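Local coordinates for ABC transporter sugar binding protein (Xanthomonas axonopodis pv. citri, PDB 3UOR) that probably binds maltose or a related sugar in the periplasm and hands it to an ABC transporter for import, at residues L83-F97 and A300-H313. Residues are numbered along the deposited sequence; the frame is centred on the assembly and turned at random.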
loop_
_atom_site.group_PDB
_atom_site.type_symbol
_atom_site.label_atom_id
_atom_site.label_comp_id
_atom_site.label_asym_id
_atom_site.label_seq_id
_atom_site.Cartn_x
_atom_site.Cartn_y
_atom_site.Cartn_z
ATOM N N LEU A 83 -25.415 7.428 -3.053
ATOM C CA LEU A 83 -24.231 6.596 -3.256
ATOM C C LEU A 83 -24.315 5.820 -4.567
ATOM O O LEU A 83 -25.393 5.419 -4.989
ATOM C CB LEU A 83 -24.068 5.603 -2.103
ATOM C CG LEU A 83 -23.837 6.163 -0.705
ATOM C CD1 LEU A 83 -23.720 5.020 0.294
ATOM C CD2 LEU A 83 -22.590 7.046 -0.686
ATOM N N PRO A 84 -23.164 5.590 -5.208
ATOM C CA PRO A 84 -23.164 4.790 -6.433
ATOM C C PRO A 84 -23.406 3.331 -6.083
ATOM O O PRO A 84 -23.475 2.993 -4.904
ATOM C CB PRO A 84 -21.748 4.979 -6.960
ATOM C CG PRO A 84 -20.934 5.207 -5.727
ATOM C CD PRO A 84 -21.806 5.965 -4.781
ATOM N N ASP A 85 -23.535 2.477 -7.091
ATOM C CA ASP A 85 -23.705 1.045 -6.858
ATOM C C ASP A 85 -22.377 0.398 -6.535
ATOM O O ASP A 85 -22.245 -0.312 -5.538
ATOM C CB ASP A 85 -24.296 0.378 -8.096
ATOM C CG ASP A 85 -25.562 1.064 -8.565
ATOM O OD1 ASP A 85 -25.540 1.700 -9.643
ATOM O OD2 ASP A 85 -26.565 0.992 -7.831
ATOM N N VAL A 86 -21.397 0.639 -7.392
ATOM C CA VAL A 86 -20.071 0.096 -7.182
ATOM C C VAL A 86 -19.081 1.234 -6.940
ATOM O O VAL A 86 -19.208 2.326 -7.504
ATOM C CB VAL A 86 -19.648 -0.777 -8.365
ATOM C CG1 VAL A 86 -18.228 -1.314 -8.162
ATOM C CG2 VAL A 86 -20.642 -1.914 -8.529
ATOM N N CYS A 87 -18.109 0.989 -6.075
ATOM C CA CYS A 87 -17.176 2.042 -5.716
ATOM C C CYS A 87 -15.793 1.494 -5.398
ATOM O O CYS A 87 -15.647 0.482 -4.700
ATOM C CB CYS A 87 -17.712 2.831 -4.519
ATOM S SG CYS A 87 -16.783 4.333 -4.141
ATOM N N GLN A 88 -14.782 2.182 -5.911
ATOM C CA GLN A 88 -13.399 1.932 -5.537
ATOM C C GLN A 88 -13.155 2.574 -4.168
ATOM O O GLN A 88 -13.430 3.763 -3.977
ATOM C CB GLN A 88 -12.464 2.572 -6.563
ATOM C CG GLN A 88 -11.015 2.560 -6.144
ATOM C CD GLN A 88 -10.129 3.404 -7.027
ATOM O OE1 GLN A 88 -10.584 4.003 -8.000
ATOM N NE2 GLN A 88 -8.839 3.458 -6.688
ATOM N N LEU A 89 -12.654 1.795 -3.216
ATOM C CA LEU A 89 -12.385 2.310 -1.870
ATOM C C LEU A 89 -10.959 1.982 -1.470
ATOM O O LEU A 89 -10.565 0.810 -1.455
ATOM C CB LEU A 89 -13.339 1.685 -0.848
ATOM C CG LEU A 89 -14.150 2.600 0.063
ATOM C CD1 LEU A 89 -14.862 3.665 -0.737
ATOM C CD2 LEU A 89 -15.142 1.793 0.855
ATOM N N GLY A 90 -10.175 3.005 -1.155
ATOM C CA GLY A 90 -8.876 2.770 -0.539
ATOM C C GLY A 90 -9.087 1.818 0.621
ATOM O O GLY A 90 -10.041 1.960 1.400
ATOM N N ASN A 91 -8.231 0.823 0.755
ATOM C CA ASN A 91 -8.589 -0.215 1.707
ATOM C C ASN A 91 -8.475 0.162 3.193
ATOM O O ASN A 91 -8.894 -0.603 4.046
ATOM C CB ASN A 91 -7.960 -1.570 1.351
ATOM C CG ASN A 91 -6.481 -1.516 1.321
ATOM O OD1 ASN A 91 -5.895 -0.597 1.884
ATOM N ND2 ASN A 91 -5.846 -2.493 0.658
ATOM N N THR A 92 -7.940 1.340 3.510
ATOM C CA THR A 92 -7.942 1.789 4.904
ATOM C C THR A 92 -9.240 2.545 5.215
ATOM O O THR A 92 -9.539 2.837 6.370
ATOM C CB THR A 92 -6.702 2.651 5.283
ATOM O OG1 THR A 92 -6.586 3.745 4.384
ATOM C CG2 THR A 92 -5.428 1.832 5.216
ATOM N N TRP A 93 -10.010 2.838 4.173
ATOM C CA TRP A 93 -11.324 3.451 4.319
ATOM C C TRP A 93 -12.418 2.442 4.658
ATOM O O TRP A 93 -13.471 2.823 5.141
ATOM C CB TRP A 93 -11.721 4.185 3.038
ATOM C CG TRP A 93 -10.875 5.363 2.742
ATOM C CD1 TRP A 93 -9.761 5.759 3.419
ATOM C CD2 TRP A 93 -11.065 6.312 1.688
ATOM N NE1 TRP A 93 -9.243 6.895 2.850
ATOM C CE2 TRP A 93 -10.028 7.256 1.788
ATOM C CE3 TRP A 93 -12.009 6.456 0.675
ATOM C CZ2 TRP A 93 -9.910 8.322 0.914
ATOM C CZ3 TRP A 93 -11.891 7.511 -0.189
ATOM C CH2 TRP A 93 -10.852 8.436 -0.064
ATOM N N LEU A 94 -12.190 1.161 4.388
ATOM C CA LEU A 94 -13.225 0.139 4.610
ATOM C C LEU A 94 -13.813 0.138 6.022
ATOM O O LEU A 94 -15.033 0.099 6.171
ATOM C CB LEU A 94 -12.687 -1.257 4.300
ATOM C CG LEU A 94 -13.228 -1.999 3.090
ATOM C CD1 LEU A 94 -13.151 -1.124 1.862
ATOM C CD2 LEU A 94 -12.430 -3.265 2.894
ATOM N N PRO A 95 -12.952 0.147 7.063
ATOM C CA PRO A 95 -13.494 0.028 8.420
ATOM C C PRO A 95 -14.499 1.128 8.713
ATOM O O PRO A 95 -15.510 0.881 9.353
ATOM C CB PRO A 95 -12.256 0.183 9.299
ATOM C CG PRO A 95 -11.160 -0.355 8.472
ATOM C CD PRO A 95 -11.479 0.124 7.074
ATOM N N GLU A 96 -14.237 2.329 8.220
ATOM C CA GLU A 96 -15.160 3.428 8.424
ATOM C C GLU A 96 -16.493 3.199 7.724
ATOM O O GLU A 96 -17.550 3.303 8.351
ATOM C CB GLU A 96 -14.555 4.757 7.976
ATOM C CG GLU A 96 -15.525 5.925 8.169
ATOM C CD GLU A 96 -14.876 7.276 7.944
ATOM O OE1 GLU A 96 -13.660 7.312 7.645
ATOM O OE2 GLU A 96 -15.578 8.302 8.073
ATOM N N PHE A 97 -16.462 2.900 6.428
ATOM C CA PHE A 97 -17.718 2.692 5.716
ATOM C C PHE A 97 -18.448 1.428 6.173
ATOM O O PHE A 97 -19.674 1.359 6.112
ATOM C CB PHE A 97 -17.517 2.775 4.202
ATOM C CG PHE A 97 -17.207 4.168 3.739
ATOM C CD1 PHE A 97 -18.222 5.018 3.321
ATOM C CD2 PHE A 97 -15.913 4.651 3.779
ATOM C CE1 PHE A 97 -17.943 6.328 2.923
ATOM C CE2 PHE A 97 -15.620 5.967 3.383
ATOM C CZ PHE A 97 -16.636 6.802 2.959
ATOM N N ALA A 300 0.103 -3.677 2.862
ATOM C CA ALA A 300 -0.957 -4.167 1.990
ATOM C C ALA A 300 -1.855 -3.006 1.601
ATOM O O ALA A 300 -2.995 -2.906 2.066
ATOM C CB ALA A 300 -1.755 -5.242 2.693
ATOM N N GLY A 301 -1.327 -2.099 0.781
ATOM C CA GLY A 301 -2.058 -0.891 0.434
ATOM C C GLY A 301 -2.830 -1.150 -0.834
ATOM O O GLY A 301 -2.826 -2.265 -1.341
ATOM N N GLY A 302 -3.471 -0.119 -1.365
ATOM C CA GLY A 302 -4.179 -0.238 -2.621
ATOM C C GLY A 302 -5.659 -0.040 -2.388
ATOM O O GLY A 302 -6.049 0.571 -1.403
ATOM N N SER A 303 -6.487 -0.571 -3.285
ATOM C CA SER A 303 -7.921 -0.312 -3.253
ATOM C C SER A 303 -8.720 -1.599 -3.337
ATOM O O SER A 303 -8.226 -2.611 -3.832
ATOM C CB SER A 303 -8.329 0.589 -4.418
ATOM O OG SER A 303 -7.790 1.884 -4.263
ATOM N N SER A 304 -9.956 -1.538 -2.852
ATOM C CA SER A 304 -10.914 -2.630 -2.933
ATOM C C SER A 304 -12.095 -2.136 -3.726
ATOM O O SER A 304 -12.234 -0.943 -3.932
ATOM C CB SER A 304 -11.426 -3.001 -1.543
ATOM O OG SER A 304 -10.369 -3.447 -0.709
ATOM N N LEU A 305 -12.944 -3.055 -4.174
ATOM C CA LEU A 305 -14.211 -2.693 -4.769
ATOM C C LEU A 305 -15.298 -3.100 -3.794
ATOM O O LEU A 305 -15.243 -4.189 -3.233
ATOM C CB LEU A 305 -14.412 -3.431 -6.097
ATOM C CG LEU A 305 -13.506 -2.889 -7.209
ATOM C CD1 LEU A 305 -13.268 -3.951 -8.257
ATOM C CD2 LEU A 305 -14.086 -1.619 -7.834
ATOM N N VAL A 306 -16.285 -2.231 -3.606
ATOM C CA VAL A 306 -17.416 -2.514 -2.723
ATOM C C VAL A 306 -18.737 -2.244 -3.429
ATOM O O VAL A 306 -18.794 -1.511 -4.420
ATOM C CB VAL A 306 -17.400 -1.604 -1.471
ATOM C CG1 VAL A 306 -16.103 -1.763 -0.718
ATOM C CG2 VAL A 306 -17.588 -0.156 -1.886
ATOM N N ILE A 307 -19.792 -2.853 -2.911
ATOM C CA ILE A 307 -21.146 -2.564 -3.351
ATOM C C ILE A 307 -21.814 -1.850 -2.174
ATOM O O ILE A 307 -21.812 -2.358 -1.045
ATOM C CB ILE A 307 -21.907 -3.863 -3.691
ATOM C CG1 ILE A 307 -21.191 -4.642 -4.802
ATOM C CG2 ILE A 307 -23.348 -3.565 -4.090
ATOM C CD1 ILE A 307 -21.916 -5.923 -5.217
ATOM N N PHE A 308 -22.337 -0.654 -2.403
ATOM C CA PHE A 308 -23.064 0.018 -1.329
ATOM C C PHE A 308 -24.422 -0.652 -1.135
ATOM O O PHE A 308 -25.087 -1.020 -2.108
ATOM C CB PHE A 308 -23.218 1.502 -1.617
ATOM C CG PHE A 308 -21.936 2.265 -1.495
ATOM C CD1 PHE A 308 -21.338 2.827 -2.608
ATOM C CD2 PHE A 308 -21.313 2.387 -0.274
ATOM C CE1 PHE A 308 -20.149 3.523 -2.504
ATOM C CE2 PHE A 308 -20.114 3.080 -0.150
ATOM C CZ PHE A 308 -19.533 3.649 -1.270
ATOM N N LYS A 309 -24.833 -0.834 0.114
ATOM C CA LYS A 309 -26.030 -1.630 0.362
ATOM C C LYS A 309 -27.332 -0.904 0.029
ATOM O O LYS A 309 -28.401 -1.514 0.030
ATOM C CB LYS A 309 -26.032 -2.246 1.769
ATOM C CG LYS A 309 -26.275 -1.303 2.894
ATOM C CD LYS A 309 -25.741 -1.882 4.189
ATOM C CE LYS A 309 -26.465 -3.145 4.593
ATOM N NZ LYS A 309 -25.873 -3.694 5.852
ATOM N N SER A 310 -27.235 0.381 -0.302
ATOM C CA SER A 310 -28.390 1.135 -0.806
ATOM C C SER A 310 -28.650 0.935 -2.311
ATOM O O SER A 310 -29.629 1.450 -2.848
ATOM C CB SER A 310 -28.234 2.629 -0.502
ATOM O OG SER A 310 -27.060 3.165 -1.099
ATOM N N SER A 311 -27.771 0.196 -2.987
ATOM C CA SER A 311 -27.885 -0.033 -4.428
ATOM C C SER A 311 -29.099 -0.879 -4.779
ATOM O O SER A 311 -29.440 -1.806 -4.045
ATOM C CB SER A 311 -26.629 -0.742 -4.927
ATOM O OG SER A 311 -26.870 -1.464 -6.125
ATOM N N GLN A 312 -29.730 -0.583 -5.914
ATOM C CA GLN A 312 -30.883 -1.360 -6.382
ATOM C C GLN A 312 -30.459 -2.555 -7.239
ATOM O O GLN A 312 -31.165 -3.559 -7.318
ATOM C CB GLN A 312 -31.833 -0.485 -7.206
ATOM C CG GLN A 312 -32.119 0.887 -6.621
ATOM C CD GLN A 312 -32.855 0.822 -5.293
ATOM O OE1 GLN A 312 -33.484 -0.183 -4.967
ATOM N NE2 GLN A 312 -32.779 1.902 -4.521
ATOM N N HIS A 313 -29.313 -2.434 -7.899
ATOM C CA HIS A 313 -28.844 -3.478 -8.798
ATOM C C HIS A 313 -27.583 -4.104 -8.239
ATOM O O HIS A 313 -26.481 -3.837 -8.720
ATOM C CB HIS A 313 -28.547 -2.893 -10.175
ATOM C CG HIS A 313 -29.445 -1.759 -10.550
ATOM N ND1 HIS A 313 -30.680 -1.950 -11.131
ATOM C CD2 HIS A 313 -29.291 -0.420 -10.416
ATOM C CE1 HIS A 313 -31.247 -0.775 -11.341
ATOM N NE2 HIS A 313 -30.427 0.169 -10.915
HETATM O O HOH W 1 -26.560 2.978 -3.490
#
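Antiparallel pairing of strands 86-90 and 303-307 joins these segments in the sheet of a periplasmic sugar-binding protein, bringing together parts of the chain some 200 residues apart. Cys87 with Val306 and Leu89 with Ser304 are the hydrogen-bonded pairs; Leu89 N reaches Ser304 O at 2.9 Å. Beyond the strand, Asn91 N still bonds Gly302 O, and Asn91 ND2 meets Ala300 O from above the carbonyl plane. On the side of the sheet that carries Cys87, Leu89 and Val306, the Phe308 ring takes Leu83 CD1 over one ring face, 4.0 Å from the centroid, and has Pro84 O at its edge. Cys87 CB lies against the same ring, with SG at its edge. Gln88 has CG anti to the backbone N (chi1 171°) and stays extended beyond it, which carries NE2 almost straight to Ser303 OG, 3.1 Å away; Tyr141 also bonds this hydroxyl, while Met37 N holds Gln88 OE1. Past Phe308, Ser311 OG donates to Asp85 OD2 at 3.0 Å, anti but tilted out of the carboxylate plane; Arg33 N bonds OD1. Strand 30-36 runs parallel along 86-90, strand 134-150 pairs antiparallel with 303-307, helix 67-79 packs against Leu89 and Phe308, and helix 314-324 covers Val86, Leu305 and Ile307.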